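Local structure of hypothetical membrane protein (Corynebacterium glutamicum, 6JSA) at residues Q19-G24 with T70-I75; L76-A81 with Q144-F149. The protein binds heme through its C-terminal HtaA domain, the part described here, and probably passes it along in the corynebacterial heme-uptake machinery. One frame throughout, in Å; residues are numbered along the deposited sequence.

In the fold
Both contacts build the pocket for one heme, and their centres lie about 11 Å apart. Interaction 1 supplies the axial tyrosine and its histidine partner on one face of the porphyrin; the 144-149 segment of interaction 2 closes the opposite face with Phe-149 and Ala-147. Leu-76 connects the two. It follows the turn of interaction 1 directly in sequence, its N lies 3.0 Å from Gly-71 O in a probable hydrogen bond, and its CD1 packs 3.8 Å from Tyr-21 CE2 while also touching the heme. Strands 66-71 and 76-88, which pair antiparallel, thus carry parts of both contacts, joined by the His-72 turn.

Interaction 1: Q19-G24 with T70-I75; sequences QNYIRG and TGHGGI. With HEM (protoporphyrin IX containing Fe), chain B.
Tyr-21 and His-72 meet at the phenol oxygen. The phenol oxygen of Tyr-21 binds the heme iron, OH to FE 2.1 Å, and the same oxygen accepts a hydrogen bond from His-72, NE2 to OH 2.6 Å. The N-H points at it fairly directly (154° at the hydrogen), and the oxygen lies almost exactly in the imidazole plane. The two rings meet rim to rim, their planes turned by 43°. The imidazole lies over one pyrrole of the heme, with HEM C3B 3.4 Å from its plane, so it faces the porphyrin while NE2 reaches the phenol oxygen. The tyrosine ring leans over the macrocycle, its CE2 3.3 Å from HEM ND; CG anti to the backbone N (chi1 161°) sends this ring off the helix toward the iron. Behind the pair, Ile-22 CG2 packs on the carbonyl O of Thr-70 at 3.9 Å. The tight turn carrying His-72 is closed by Gly-74 N to Gly-71 O and Ile-75 N to His-72 O, and Ala-27 touches both Tyr-21 and His-72. An axial tyrosine hydrogen-bonded to a histidine is also known from the hemophore HasA; here the pair belongs to the heme pocket of an HtaA domain.

Interaction 2: L76-A81 with Q144-F149; sequences LDMQIA and QAFADF. With HEM (protoporphyrin IX containing Fe), chain B.
Met-78 reaches out from its strand to place its terminal methyl on the ring of Phe-146. CE sits over the middle of one face, 3.6 Å from the centroid and 11° off the ring normal, a well-centred CH-pi contact. The sulfur comes in more obliquely: SD is 3.6 Å from Phe-146 CE1, near the rim, which adds a Met-aromatic interaction. That reach depends on an extended chain, with CG anti to the backbone N (chi1 -177°) and the following torsions also close to trans. The same methyl touches Ala-145, CE to CB 3.9 Å, and so lies between the helix end and the phenylalanine ring.

No hydrogen bond crosses between the segments; their hold on each other is apolar. Phe-146 leaves the helix at its C-terminal end, in a Schellman motif with Ala-147 at positive phi as the C-prime residue, in which Ala-147 N hydrogen-bonds to Gln-144 O and Asp-148 N to Ser-143 O. A type I' turn from Phe-146 to Phe-149 then swings the chain against the heme. Phe-149 lies with a ring face over the porphyrin, CZ 3.5 Å from the iron, on the side away from Tyr-21. Ala-147 CB and Leu-76 CD1 pinch one pyrrole from its two faces, at 3.7 Å and 3.6 Å from HEM C3C.

Further out, Phe-18 of helix 16-23 and Tyr-150 each pack edge-to-face with Phe-146. Strand 76-88 runs between 66-71 and 91-101; Ser-100 of the latter touches Met-78 and hydrogen-bonds through OG to Ala-145 O. Tyr-110 of strand 107-111 also packs on Ala-145, so the end of helix 140-145 is set against these strands beside the heme.

Interaction 1: Q19-G24 with T70-I75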
ATOM      1  N   GLN A  19       3.454  -8.313   9.534  1.00  9.11           N
ATOM      2  CA  GLN A  19       4.430  -7.636  10.389  1.00  9.34           C
ATOM      3  C   GLN A  19       4.878  -8.544  11.522  1.00  9.26           C
ATOM      4  O   GLN A  19       6.073  -8.644  11.821  1.00  9.19           O
ATOM      5  CB  GLN A  19       3.824  -6.383  11.007  1.00  8.28           C
ATOM      6  CG  GLN A  19       3.608  -5.219  10.076  1.00  8.91           C
ATOM      7  CD  GLN A  19       2.955  -4.063  10.808  1.00  9.52           C
ATOM      8  OE1 GLN A  19       3.149  -3.890  12.011  1.00 10.33           O
ATOM      9  NE2 GLN A  19       2.162  -3.282  10.095  1.00  9.37           N
ATOM     10  N   ASN A  20       3.920  -9.187  12.187  1.00  9.36           N
ATOM     11  CA  ASN A  20       4.255  -9.993  13.351  1.00 10.29           C
ATOM     12  C   ASN A  20       5.029 -11.234  12.952  1.00  9.96           C
ATOM     13  O   ASN A  20       5.899 -11.684  13.702  1.00 10.38           O
ATOM     14  CB  ASN A  20       2.981 -10.338  14.125  1.00 10.85           C
ATOM     15  CG  ASN A  20       2.287  -9.101  14.668  1.00 10.70           C
ATOM     16  OD1 ASN A  20       2.917  -8.052  14.837  1.00 10.92           O
ATOM     17  ND2 ASN A  20       0.996  -9.214  14.951  1.00 12.24           N
ATOM     18  N   TYR A  21       4.740 -11.775  11.769  1.00  9.01           N
ATOM     19  CA  TYR A  21       5.530 -12.873  11.228  1.00  9.53           C
ATOM     20  C   TYR A  21       6.956 -12.419  10.927  1.00  9.72           C
ATOM     21  O   TYR A  21       7.928 -13.075  11.325  1.00 10.39           O
ATOM     22  CB  TYR A  21       4.839 -13.409   9.976  1.00  9.87           C
ATOM     23  CG  TYR A  21       5.723 -14.224   9.075  1.00  8.75           C
ATOM     24  CD1 TYR A  21       6.195 -15.469   9.473  1.00 10.04           C
ATOM     25  CD2 TYR A  21       6.080 -13.754   7.818  1.00  9.07           C
ATOM     26  CE1 TYR A  21       6.997 -16.214   8.641  1.00 10.27           C
ATOM     27  CE2 TYR A  21       6.875 -14.492   6.977  1.00  9.53           C
ATOM     28  CZ  TYR A  21       7.335 -15.718   7.400  1.00 10.45           C
ATOM     29  OH  TYR A  21       8.139 -16.443   6.580  1.00 11.19           O
ATOM     30  N   ILE A  22       7.102 -11.291  10.228  1.00  9.43           N
ATOM     31  CA  ILE A  22       8.433 -10.807   9.862  1.00  9.19           C
ATOM     32  C   ILE A  22       9.299 -10.619  11.103  1.00 10.02           C
ATOM     33  O   ILE A  22      10.473 -11.007  11.126  1.00 11.48           O
ATOM     34  CB  ILE A  22       8.329  -9.507   9.046  1.00  9.02           C
ATOM     35  CG1 ILE A  22       7.792  -9.800   7.643  1.00  9.49           C
ATOM     36  CG2 ILE A  22       9.672  -8.788   9.011  1.00 10.13           C
ATOM     37  CD1 ILE A  22       8.744 -10.573   6.750  1.00  9.74           C
ATOM     38  N   ARG A  23       8.739 -10.015  12.149  1.00 10.75           N
ATOM     39  CA  ARG A  23       9.493  -9.710  13.359  1.00 11.62           C
ATOM     40  C   ARG A  23       9.523 -10.864  14.349  1.00 13.29           C
ATOM     41  O   ARG A  23      10.219 -10.767  15.365  1.00 15.34           O
ATOM     42  CB  ARG A  23       8.930  -8.448  14.026  1.00 12.14           C
ATOM     43  CG  ARG A  23       9.028  -7.221  13.125  1.00 12.78           C
ATOM     44  CD  ARG A  23       8.916  -5.912  13.883  1.00 13.61           C
ATOM     45  NE  ARG A  23       7.549  -5.601  14.291  1.00 14.08           N
ATOM     46  CZ  ARG A  23       7.192  -4.442  14.836  1.00 13.77           C
ATOM     47  NH1 ARG A  23       8.099  -3.484  15.028  1.00 14.38           N
ATOM     48  NH2 ARG A  23       5.930  -4.231  15.182  1.00 14.10           N
ATOM     49  N   GLY A  24       8.821 -11.960  14.055  1.00 12.63           N
ATOM     50  CA  GLY A  24       8.702 -13.076  14.966  1.00 13.77           C
ATOM     51  C   GLY A  24       9.847 -14.066  14.849  1.00 14.23           C
ATOM     52  O   GLY A  24      10.828 -13.863  14.131  1.00 13.89           O
ATOM     53  N   THR A  70      12.706  -8.141   5.126  1.00  8.66           N
ATOM     54  CA  THR A  70      13.649  -9.247   4.982  1.00 10.19           C
ATOM     55  C   THR A  70      13.376 -10.293   6.051  1.00  9.71           C
ATOM     56  O   THR A  70      12.806 -10.002   7.104  1.00 10.76           O
ATOM     57  CB  THR A  70      15.104  -8.780   5.085  1.00 13.91           C
ATOM     58  OG1 THR A  70      15.302  -8.121   6.339  1.00 16.30           O
ATOM     59  CG2 THR A  70      15.455  -7.839   3.946  1.00 15.11           C
ATOM     60  N   GLY A  71      13.797 -11.520   5.762  1.00 10.13           N
ATOM     61  CA  GLY A  71      13.618 -12.621   6.695  1.00 10.60           C
ATOM     62  C   GLY A  71      14.313 -13.855   6.167  1.00 10.58           C
ATOM     63  O   GLY A  71      14.775 -13.892   5.021  1.00 11.15           O
ATOM     64  N   HIS A  72      14.381 -14.875   7.022  1.00 11.12           N
ATOM     65  CA  HIS A  72      14.937 -16.174   6.641  1.00 12.00           C
ATOM     66  C   HIS A  72      16.333 -16.038   6.032  1.00 12.72           C
ATOM     67  O   HIS A  72      16.628 -16.576   4.961  1.00 13.82           O
ATOM     68  CB  HIS A  72      13.990 -16.916   5.701  1.00 11.70           C
ATOM     69  CG  HIS A  72      12.665 -17.236   6.314  1.00 11.44           C
ATOM     70  ND1 HIS A  72      12.492 -18.267   7.214  1.00 12.74           N
ATOM     71  CD2 HIS A  72      11.451 -16.656   6.167  1.00 12.80           C
ATOM     72  CE1 HIS A  72      11.224 -18.317   7.582  1.00 13.29           C
ATOM     73  NE2 HIS A  72      10.572 -17.348   6.963  1.00 13.27           N
ATOM     74  N   GLY A  73      17.192 -15.280   6.710  1.00 13.53           N
ATOM     75  CA  GLY A  73      18.557 -15.115   6.240  1.00 15.63           C
ATOM     76  C   GLY A  73      18.672 -14.484   4.870  1.00 17.17           C
ATOM     77  O   GLY A  73      19.654 -14.732   4.162  1.00 19.74           O
ATOM     78  N   GLY A  74      17.695 -13.673   4.476  1.00 16.67           N
ATOM     79  CA  GLY A  74      17.707 -13.019   3.187  1.00 16.19           C
ATOM     80  C   GLY A  74      16.916 -13.723   2.105  1.00 15.03           C
ATOM     81  O   GLY A  74      16.769 -13.165   1.009  1.00 15.10           O
ATOM     82  N   ILE A  75      16.415 -14.933   2.367  1.00 13.39           N
ATOM     83  CA  ILE A  75      15.563 -15.599   1.386  1.00 13.49           C
ATOM     84  C   ILE A  75      14.305 -14.780   1.138  1.00 11.87           C
ATOM     85  O   ILE A  75      13.890 -14.579  -0.010  1.00 13.26           O
ATOM     86  CB  ILE A  75      15.236 -17.033   1.834  1.00 14.21           C
ATOM     87  CG1 ILE A  75      16.482 -17.919   1.756  1.00 16.15           C
ATOM     88  CG2 ILE A  75      14.124 -17.608   0.967  1.00 14.23           C
ATOM     89  CD1 ILE A  75      16.915 -18.227   0.351  1.00 17.80           C
TER
HETATM   90  CHA HEM B 300       4.266 -17.703   6.917  1.00 10.18           C
HETATM   91  CHB HEM B 300       8.136 -20.571   6.520  1.00 10.54           C
HETATM   92  CHC HEM B 300       9.858 -17.744   2.990  1.00 10.30           C
HETATM   93  CHD HEM B 300       5.811 -15.109   3.123  1.00  8.74           C
HETATM   94  C1A HEM B 300       5.181 -18.704   7.140  1.00  9.96           C
HETATM   95  C2A HEM B 300       5.093 -19.709   8.183  1.00 10.68           C
HETATM   96  C3A HEM B 300       6.159 -20.507   8.083  1.00 11.13           C
HETATM   97  C4A HEM B 300       6.945 -20.037   6.955  1.00 10.41           C
HETATM   98  CMA HEM B 300       6.513 -21.716   8.985  1.00 12.67           C
HETATM   99  CAA HEM B 300       3.980 -19.757   9.240  1.00 12.01           C
HETATM  100  CBA HEM B 300       4.346 -18.672  10.260  1.00 14.67           C
HETATM  101  CGA HEM B 300       3.295 -18.525  11.329  1.00 18.14           C
HETATM  102  O1A HEM B 300       2.136 -18.947  11.112  1.00 20.87           O
HETATM  103  O2A HEM B 300       3.615 -17.960  12.403  1.00 20.67           O
HETATM  104  C1B HEM B 300       8.974 -20.028   5.573  1.00 10.51           C
HETATM  105  C2B HEM B 300      10.316 -20.471   5.259  1.00 12.33           C
HETATM  106  C3B HEM B 300      10.794 -19.693   4.275  1.00 12.38           C
HETATM  107  C4B HEM B 300       9.759 -18.730   3.950  1.00 11.07           C
HETATM  108  CMB HEM B 300      10.997 -21.652   5.972  1.00 13.48           C
HETATM  109  CAB HEM B 300      12.162 -19.706   3.553  1.00 14.69           C
HETATM  110  CBB HEM B 300      13.207 -20.478   3.872  1.00 16.55           C
HETATM  111  C1C HEM B 300       8.900 -16.801   2.688  1.00  9.79           C
HETATM  112  C2C HEM B 300       8.977 -15.851   1.598  1.00 10.19           C
HETATM  113  C3C HEM B 300       7.876 -15.096   1.643  1.00  9.57           C
HETATM  114  C4C HEM B 300       7.049 -15.572   2.742  1.00  8.68           C
HETATM  115  CMC HEM B 300      10.151 -15.721   0.604  1.00 11.64           C
HETATM  116  CAC HEM B 300       7.546 -13.946   0.662  1.00 10.75           C
HETATM  117  CBC HEM B 300       7.012 -12.796   1.105  1.00 11.80           C
HETATM  118  C1D HEM B 300       5.039 -15.604   4.146  1.00  8.97           C
HETATM  119  C2D HEM B 300       3.734 -15.110   4.512  1.00  9.61           C
HETATM  120  C3D HEM B 300       3.305 -15.818   5.555  1.00  9.41           C
HETATM  121  C4D HEM B 300       4.331 -16.780   5.897  1.00  9.79           C
HETATM  122  CMD HEM B 300       2.993 -13.971   3.794  1.00 11.03           C
HETATM  123  CAD HEM B 300       1.968 -15.633   6.304  1.00 10.51           C
HETATM  124  CBD HEM B 300       2.237 -14.704   7.497  1.00 11.36           C
HETATM  125  CGD HEM B 300       0.941 -14.401   8.205  1.00 12.40           C
HETATM  126  O1D HEM B 300       0.515 -15.206   9.071  1.00 14.84           O
HETATM  127  O2D HEM B 300       0.330 -13.345   7.904  1.00 12.79           O
HETATM  128  NA  HEM B 300       6.325 -18.930   6.403  1.00  9.50           N
HETATM  129  NB  HEM B 300       8.670 -18.953   4.763  1.00 10.54           N
HETATM  130  NC  HEM B 300       7.706 -16.608   3.366  1.00  9.83           N
HETATM  131  ND  HEM B 300       5.382 -16.628   5.010  1.00  9.94           N
HETATM  132 FE   HEM B 300       7.168 -17.591   5.082  1.00 10.49          FE

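Interaction 2: L76-A81 with Q144-F149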
ATOM      1  N   LEU A  76      13.672 -14.309   2.211  1.00 10.80           N
ATOM      2  CA  LEU A  76      12.561 -13.374   2.101  1.00 10.45           C
ATOM      3  C   LEU A  76      13.136 -11.977   1.894  1.00 10.35           C
ATOM      4  O   LEU A  76      13.935 -11.496   2.706  1.00 10.11           O
ATOM      5  CB  LEU A  76      11.690 -13.430   3.354  1.00 10.56           C
ATOM      6  CG  LEU A  76      10.320 -12.743   3.312  1.00 10.40           C
ATOM      7  CD1 LEU A  76       9.406 -13.317   4.399  1.00 10.39           C
ATOM      8  CD2 LEU A  76      10.429 -11.225   3.462  1.00 11.51           C
ATOM      9  N   ASP A  77      12.717 -11.337   0.804  1.00  9.77           N
ATOM     10  CA  ASP A  77      13.243 -10.034   0.411  1.00 10.49           C
ATOM     11  C   ASP A  77      12.136  -9.396  -0.427  1.00  9.89           C
ATOM     12  O   ASP A  77      11.972  -9.734  -1.603  1.00 10.32           O
ATOM     13  CB  ASP A  77      14.527 -10.230  -0.384  1.00 12.63           C
ATOM     14  CG  ASP A  77      15.224  -8.926  -0.735  1.00 15.92           C
ATOM     15  OD1 ASP A  77      14.568  -7.861  -0.771  1.00 15.96           O
ATOM     16  OD2 ASP A  77      16.443  -8.982  -0.995  1.00 19.08           O
ATOM     17  N   MET A  78      11.370  -8.502   0.194  1.00  8.69           N
ATOM     18  CA  MET A  78      10.174  -7.942  -0.424  1.00  8.28           C
ATOM     19  C   MET A  78      10.233  -6.429  -0.323  1.00  9.20           C
ATOM     20  O   MET A  78      10.313  -5.880   0.780  1.00  9.85           O
ATOM     21  CB  MET A  78       8.905  -8.467   0.249  1.00  9.46           C
ATOM     22  CG  MET A  78       7.639  -7.969  -0.419  1.00 11.20           C
ATOM     23  SD  MET A  78       6.170  -8.621   0.395  1.00 13.44           S
ATOM     24  CE  MET A  78       4.938  -8.370  -0.876  1.00 13.59           C
ATOM     25  N   GLN A  79      10.183  -5.762  -1.468  1.00  8.83           N
ATOM     26  CA  GLN A  79      10.208  -4.311  -1.529  1.00 10.28           C
ATOM     27  C   GLN A  79       8.884  -3.813  -2.082  1.00  9.30           C
ATOM     28  O   GLN A  79       8.412  -4.301  -3.114  1.00  9.83           O
ATOM     29  CB  GLN A  79      11.347  -3.836  -2.430  1.00 13.82           C
ATOM     30  CG  GLN A  79      12.723  -4.291  -1.978  1.00 19.05           C
ATOM     31  CD  GLN A  79      13.800  -3.852  -2.937  1.00 24.30           C
ATOM     32  OE1 GLN A  79      13.934  -2.663  -3.233  1.00 26.51           O
ATOM     33  NE2 GLN A  79      14.566  -4.808  -3.443  1.00 26.16           N
ATOM     34  N   ILE A  80       8.300  -2.833  -1.397  1.00  8.26           N
ATOM     35  CA  ILE A  80       7.081  -2.162  -1.834  1.00  7.92           C
ATOM     36  C   ILE A  80       7.393  -0.670  -1.875  1.00  8.09           C
ATOM     37  O   ILE A  80       7.810  -0.092  -0.861  1.00  9.09           O
ATOM     38  CB  ILE A  80       5.907  -2.442  -0.882  1.00  8.41           C
ATOM     39  CG1 ILE A  80       5.657  -3.951  -0.750  1.00  9.40           C
ATOM     40  CG2 ILE A  80       4.651  -1.718  -1.356  1.00  9.73           C
ATOM     41  CD1 ILE A  80       4.596  -4.312   0.259  1.00 10.11           C
ATOM     42  N   ALA A  81       7.207  -0.044  -3.039  1.00  7.94           N
ATOM     43  CA  ALA A  81       7.597   1.353  -3.195  1.00  8.26           C
ATOM     44  C   ALA A  81       6.550   2.141  -3.972  1.00  7.35           C
ATOM     45  O   ALA A  81       5.786   1.595  -4.771  1.00  8.00           O
ATOM     46  CB  ALA A  81       8.940   1.483  -3.915  1.00  9.40           C
ATOM     47  N   GLN A 144       1.326 -13.584  -5.619  1.00 10.30           N
ATOM     48  CA  GLN A 144       2.618 -14.111  -6.040  1.00 10.97           C
ATOM     49  C   GLN A 144       3.759 -13.431  -5.302  1.00 10.18           C
ATOM     50  O   GLN A 144       4.745 -14.077  -4.942  1.00 10.74           O
ATOM     51  CB  GLN A 144       2.793 -13.934  -7.545  1.00 12.93           C
ATOM     52  CG  GLN A 144       1.790 -14.716  -8.364  1.00 16.04           C
ATOM     53  CD  GLN A 144       1.922 -14.439  -9.844  1.00 21.09           C
ATOM     54  OE1 GLN A 144       2.986 -14.036 -10.319  1.00 23.76           O
ATOM     55  NE2 GLN A 144       0.839 -14.646 -10.583  1.00 23.07           N
ATOM     56  N   ALA A 145       3.658 -12.119  -5.087  1.00  9.64           N
ATOM     57  CA  ALA A 145       4.728 -11.415  -4.389  1.00  9.80           C
ATOM     58  C   ALA A 145       4.860 -11.880  -2.949  1.00  9.66           C
ATOM     59  O   ALA A 145       5.958 -11.835  -2.383  1.00 10.40           O
ATOM     60  CB  ALA A 145       4.494  -9.907  -4.453  1.00  9.91           C
ATOM     61  N   PHE A 146       3.765 -12.333  -2.341  1.00  8.60           N
ATOM     62  CA  PHE A 146       3.816 -12.946  -1.023  1.00  8.64           C
ATOM     63  C   PHE A 146       4.117 -14.441  -1.081  1.00  8.77           C
ATOM     64  O   PHE A 146       3.801 -15.170  -0.129  1.00  9.26           O
ATOM     65  CB  PHE A 146       2.526 -12.677  -0.253  1.00  8.25           C
ATOM     66  CG  PHE A 146       2.428 -11.290   0.322  1.00  8.62           C
ATOM     67  CD1 PHE A 146       3.213 -10.915   1.396  1.00  9.12           C
ATOM     68  CD2 PHE A 146       1.507 -10.375  -0.183  1.00  8.53           C
ATOM     69  CE1 PHE A 146       3.102  -9.657   1.949  1.00 10.79           C
ATOM     70  CE2 PHE A 146       1.383  -9.107   0.369  1.00 10.61           C
ATOM     71  CZ  PHE A 146       2.191  -8.750   1.436  1.00 10.46           C
ATOM     72  N   ALA A 147       4.722 -14.902  -2.178  1.00 10.34           N
ATOM     73  CA  ALA A 147       5.179 -16.286  -2.306  1.00 11.14           C
ATOM     74  C   ALA A 147       4.040 -17.290  -2.149  1.00 11.04           C
ATOM     75  O   ALA A 147       4.252 -18.420  -1.708  1.00 12.14           O
ATOM     76  CB  ALA A 147       6.353 -16.602  -1.366  1.00 11.50           C
ATOM     77  N   ASP A 148       2.828 -16.884  -2.524  1.00 10.91           N
ATOM     78  CA  ASP A 148       1.638 -17.725  -2.489  1.00 11.62           C
ATOM     79  C   ASP A 148       1.228 -18.131  -1.078  1.00 11.07           C
ATOM     80  O   ASP A 148       0.423 -19.056  -0.915  1.00 12.69           O
ATOM     81  CB  ASP A 148       1.757 -18.958  -3.399  1.00 15.34           C
ATOM     82  CG  ASP A 148       2.102 -18.594  -4.836  1.00 19.94           C
ATOM     83  OD1 ASP A 148       1.506 -17.643  -5.389  1.00 21.67           O
ATOM     84  OD2 ASP A 148       2.976 -19.274  -5.412  1.00 23.45           O
ATOM     85  N   PHE A 149       1.746 -17.457  -0.041  1.00  9.35           N
ATOM     86  CA  PHE A 149       1.263 -17.733   1.309  1.00  9.01           C
ATOM     87  C   PHE A 149      -0.122 -17.151   1.562  1.00  9.87           C
ATOM     88  O   PHE A 149      -0.830 -17.641   2.449  1.00 11.83           O
ATOM     89  CB  PHE A 149       2.257 -17.252   2.370  1.00  8.82           C
ATOM     90  CG  PHE A 149       3.424 -18.180   2.577  1.00  8.57           C
ATOM     91  CD1 PHE A 149       4.587 -18.041   1.838  1.00  9.14           C
ATOM     92  CD2 PHE A 149       3.347 -19.201   3.515  1.00  9.25           C
ATOM     93  CE1 PHE A 149       5.664 -18.895   2.043  1.00  8.90           C
ATOM     94  CE2 PHE A 149       4.416 -20.067   3.722  1.00  8.87           C
ATOM     95  CZ  PHE A 149       5.572 -19.918   2.987  1.00  9.32           C
TER
HETATM   96  CHA HEM B 300       4.266 -17.703   6.917  1.00 10.18           C
HETATM   97  CHB HEM B 300       8.136 -20.571   6.520  1.00 10.54           C
HETATM   98  CHC HEM B 300       9.858 -17.744   2.990  1.00 10.30           C
HETATM   99  CHD HEM B 300       5.811 -15.109   3.123  1.00  8.74           C
HETATM  100  C1A HEM B 300       5.181 -18.704   7.140  1.00  9.96           C
HETATM  101  C2A HEM B 300       5.093 -19.709   8.183  1.00 10.68           C
HETATM  102  C3A HEM B 300       6.159 -20.507   8.083  1.00 11.13           C
HETATM  103  C4A HEM B 300       6.945 -20.037   6.955  1.00 10.41           C
HETATM  104  CMA HEM B 300       6.513 -21.716   8.985  1.00 12.67           C
HETATM  105  CAA HEM B 300       3.980 -19.757   9.240  1.00 12.01           C
HETATM  106  CBA HEM B 300       4.346 -18.672  10.260  1.00 14.67           C
HETATM  107  CGA HEM B 300       3.295 -18.525  11.329  1.00 18.14           C
HETATM  108  O1A HEM B 300       2.136 -18.947  11.112  1.00 20.87           O
HETATM  109  O2A HEM B 300       3.615 -17.960  12.403  1.00 20.67           O
HETATM  110  C1B HEM B 300       8.974 -20.028   5.573  1.00 10.51           C
HETATM  111  C2B HEM B 300      10.316 -20.471   5.259  1.00 12.33           C
HETATM  112  C3B HEM B 300      10.794 -19.693   4.275  1.00 12.38           C
HETATM  113  C4B HEM B 300       9.759 -18.730   3.950  1.00 11.07           C
HETATM  114  CMB HEM B 300      10.997 -21.652   5.972  1.00 13.48           C
HETATM  115  CAB HEM B 300      12.162 -19.706   3.553  1.00 14.69           C
HETATM  116  CBB HEM B 300      13.207 -20.478   3.872  1.00 16.55           C
HETATM  117  C1C HEM B 300       8.900 -16.801   2.688  1.00  9.79           C
HETATM  118  C2C HEM B 300       8.977 -15.851   1.598  1.00 10.19           C
HETATM  119  C3C HEM B 300       7.876 -15.096   1.643  1.00  9.57           C
HETATM  120  C4C HEM B 300       7.049 -15.572   2.742  1.00  8.68           C
HETATM  121  CMC HEM B 300      10.151 -15.721   0.604  1.00 11.64           C
HETATM  122  CAC HEM B 300       7.546 -13.946   0.662  1.00 10.75           C
HETATM  123  CBC HEM B 300       7.012 -12.796   1.105  1.00 11.80           C
HETATM  124  C1D HEM B 300       5.039 -15.604   4.146  1.00  8.97           C
HETATM  125  C2D HEM B 300       3.734 -15.110   4.512  1.00  9.61           C
HETATM  126  C3D HEM B 300       3.305 -15.818   5.555  1.00  9.41           C
HETATM  127  C4D HEM B 300       4.331 -16.780   5.897  1.00  9.79           C
HETATM  128  CMD HEM B 300       2.993 -13.971   3.794  1.00 11.03           C
HETATM  129  CAD HEM B 300       1.968 -15.633   6.304  1.00 10.51           C
HETATM  130  CBD HEM B 300       2.237 -14.704   7.497  1.00 11.36           C
HETATM  131  CGD HEM B 300       0.941 -14.401   8.205  1.00 12.40           C
HETATM  132  O1D HEM B 300       0.515 -15.206   9.071  1.00 14.84           O
HETATM  133  O2D HEM B 300       0.330 -13.345   7.904  1.00 12.79           O
HETATM  134  NA  HEM B 300       6.325 -18.930   6.403  1.00  9.50           N
HETATM  135  NB  HEM B 300       8.670 -18.953   4.763  1.00 10.54           N
HETATM  136  NC  HEM B 300       7.706 -16.608   3.366  1.00  9.83           N
HETATM  137  ND  HEM B 300       5.382 -16.628   5.010  1.00  9.94           N
HETATM  138 FE   HEM B 300       7.168 -17.591   5.082  1.00 10.49          FE